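Local coordinates for protein alginate lyase (Alteromonas sp., PDB 1J1T) that probably cleaves alginate, a polymer of mannuronate and guluronate, by beta-elimination, and binds a calcium ion, at residues 104-109 with 120-125. Numbering follows the deposited sequence.
Sequences VSDTDE and GIFDVY. With CA (calcium ion), chain B.
A calcium site closes the end of an antiparallel strand pair here, in what the family and the two seven-stranded sheets identify as a concanavalin-like jelly roll. D106 OD1 and I121 O each coordinate the calcium at 2.5 Å, with water 3, D114, V116 and N119 completing the shell. Because D106 CG stands anti to its own backbone nitrogen (chi1 -177°), the carboxylate reaches past the strand end, and OD2 accepts from G120 N at 2.9 Å, the donor lying above the carboxylate plane; G83 N also binds OD2. S105 and D123 form the hydrogen-bonded pair next to the non-hydrogen-bonded pair V104 and V124: S105 N gives to D123 O in the carbonyl plane (2.9 Å, 163° at the hydrogen), and D123 N returns a bond to S105 O at 2.7 Å. D106 CG lies over one face of the F122 ring, D106 CB comes within 3.5 Å of F122 CD2, and V104 CG1 packs on F122 CB. Replacing F122 with an alanine would probably open a gap beneath the D106 side chain and leave this calcium ligand less firmly positioned. S105 OG meets the Y125 ring edge in plane, 3.5 Å from Y125 CE1; waters 2 and 4 bridge Y125 OH to E109 OE2, while E109 OE1 forms salt bridges with R127 and K137. Strands 98-105 and 121-129 lie between 85-92 and 135-144 in one sheet; V104 and F122 touch strand 68-80 of the other.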
loop_
_atom_site.group_PDB
_atom_site.type_symbol
_atom_site.label_atom_id
_atom_site.label_comp_id
_atom_site.label_asym_id
_atom_site.label_seq_id
_atom_site.Cartn_x
_atom_site.Cartn_y
_atom_site.Cartn_z
ATOM N N VAL A 104 4.708 0.509 -5.480
ATOM C CA VAL A 104 4.788 -0.017 -6.832
ATOM C C VAL A 104 4.730 1.315 -7.577
ATOM O O VAL A 104 3.660 1.914 -7.703
ATOM C CB VAL A 104 3.570 -0.877 -7.226
ATOM C CG1 VAL A 104 3.719 -1.333 -8.671
ATOM C CG2 VAL A 104 3.462 -2.096 -6.312
ATOM N N SER A 105 5.882 1.809 -8.026
ATOM C CA SER A 105 5.893 3.097 -8.701
ATOM C C SER A 105 6.805 3.200 -9.909
ATOM O O SER A 105 7.859 2.562 -9.995
ATOM C CB SER A 105 6.240 4.211 -7.708
ATOM O OG SER A 105 7.634 4.348 -7.548
ATOM N N ASP A 106 6.375 4.046 -10.835
ATOM C CA ASP A 106 7.068 4.277 -12.084
ATOM C C ASP A 106 7.550 5.727 -12.115
ATOM O O ASP A 106 7.179 6.488 -13.005
ATOM C CB ASP A 106 6.090 3.982 -13.230
ATOM C CG ASP A 106 6.727 4.109 -14.601
ATOM O OD1 ASP A 106 7.960 4.150 -14.670
ATOM O OD2 ASP A 106 5.996 4.157 -15.612
ATOM N N THR A 107 8.367 6.104 -11.131
ATOM C CA THR A 107 8.892 7.466 -11.051
ATOM C C THR A 107 10.402 7.529 -11.268
ATOM O O THR A 107 11.058 6.513 -11.521
ATOM C CB THR A 107 8.609 8.124 -9.679
ATOM O OG1 THR A 107 9.496 7.576 -8.695
ATOM C CG2 THR A 107 7.164 7.882 -9.251
ATOM N N ASP A 108 10.938 8.739 -11.143
ATOM C CA ASP A 108 12.359 8.989 -11.322
ATOM C C ASP A 108 13.124 8.996 -9.998
ATOM O O ASP A 108 14.309 9.323 -9.973
ATOM C CB ASP A 108 12.560 10.329 -12.037
ATOM C CG ASP A 108 13.615 10.257 -13.128
ATOM O OD1 ASP A 108 13.441 9.456 -14.071
ATOM O OD2 ASP A 108 14.615 11.002 -13.041
ATOM N N GLU A 109 12.463 8.649 -8.896
ATOM C CA GLU A 109 13.156 8.621 -7.609
ATOM C C GLU A 109 14.307 7.624 -7.712
ATOM O O GLU A 109 14.108 6.475 -8.096
ATOM C CB GLU A 109 12.214 8.206 -6.471
ATOM C CG GLU A 109 12.925 8.145 -5.118
ATOM C CD GLU A 109 12.006 7.816 -3.953
ATOM O OE1 GLU A 109 12.537 7.469 -2.876
ATOM O OE2 GLU A 109 10.766 7.914 -4.104
ATOM N N GLY A 120 6.930 2.603 -17.838
ATOM C CA GLY A 120 6.194 1.351 -17.764
ATOM C C GLY A 120 6.806 0.243 -16.922
ATOM O O GLY A 120 6.209 -0.820 -16.772
ATOM N N ILE A 121 7.995 0.473 -16.381
ATOM C CA ILE A 121 8.639 -0.526 -15.535
ATOM C C ILE A 121 8.501 -0.019 -14.105
ATOM O O ILE A 121 9.144 0.945 -13.730
ATOM C CB ILE A 121 10.137 -0.683 -15.898
ATOM C CG1 ILE A 121 10.263 -1.235 -17.324
ATOM C CG2 ILE A 121 10.834 -1.605 -14.892
ATOM C CD1 ILE A 121 11.690 -1.376 -17.811
ATOM N N PHE A 122 7.659 -0.655 -13.302
ATOM C CA PHE A 122 7.470 -0.184 -11.935
ATOM C C PHE A 122 8.450 -0.773 -10.941
ATOM O O PHE A 122 8.705 -1.982 -10.942
ATOM C CB PHE A 122 6.044 -0.485 -11.447
ATOM C CG PHE A 122 4.973 0.091 -12.322
ATOM C CD1 PHE A 122 4.639 -0.524 -13.524
ATOM C CD2 PHE A 122 4.341 1.281 -11.977
ATOM C CE1 PHE A 122 3.693 0.043 -14.376
ATOM C CE2 PHE A 122 3.393 1.858 -12.818
ATOM C CZ PHE A 122 3.068 1.238 -14.024
ATOM N N ASP A 123 8.999 0.092 -10.098
ATOM C CA ASP A 123 9.905 -0.340 -9.047
ATOM C C ASP A 123 9.011 -0.766 -7.887
ATOM O O ASP A 123 8.016 -0.105 -7.592
ATOM C CB ASP A 123 10.787 0.815 -8.574
ATOM C CG ASP A 123 11.852 1.191 -9.581
ATOM O OD1 ASP A 123 12.702 0.332 -9.896
ATOM O OD2 ASP A 123 11.836 2.344 -10.051
ATOM N N VAL A 124 9.350 -1.877 -7.248
ATOM C CA VAL A 124 8.592 -2.337 -6.091
ATOM C C VAL A 124 9.602 -2.258 -4.966
ATOM O O VAL A 124 10.626 -2.942 -4.992
ATOM C CB VAL A 124 8.104 -3.792 -6.236
ATOM C CG1 VAL A 124 7.371 -4.214 -4.961
ATOM C CG2 VAL A 124 7.179 -3.915 -7.443
ATOM N N TYR A 125 9.328 -1.401 -3.992
ATOM C CA TYR A 125 10.246 -1.221 -2.889
ATOM C C TYR A 125 9.517 -0.972 -1.586
ATOM O O TYR A 125 8.295 -0.821 -1.564
ATOM C CB TYR A 125 11.189 -0.049 -3.175
ATOM C CG TYR A 125 10.496 1.274 -3.433
ATOM C CD1 TYR A 125 9.993 1.590 -4.695
ATOM C CD2 TYR A 125 10.370 2.225 -2.416
ATOM C CE1 TYR A 125 9.386 2.831 -4.941
ATOM C CE2 TYR A 125 9.766 3.462 -2.650
ATOM C CZ TYR A 125 9.279 3.760 -3.915
ATOM O OH TYR A 125 8.706 4.995 -4.152
HETATM CA CA CA B . 10.193 3.125 -14.191
HETATM O O HOH W 1 9.896 4.641 -8.852
HETATM O O HOH W 2 8.832 7.282 -6.126
HETATM O O HOH W 3 10.653 3.996 -11.759
HETATM O O HOH W 4 9.371 6.826 -2.099
#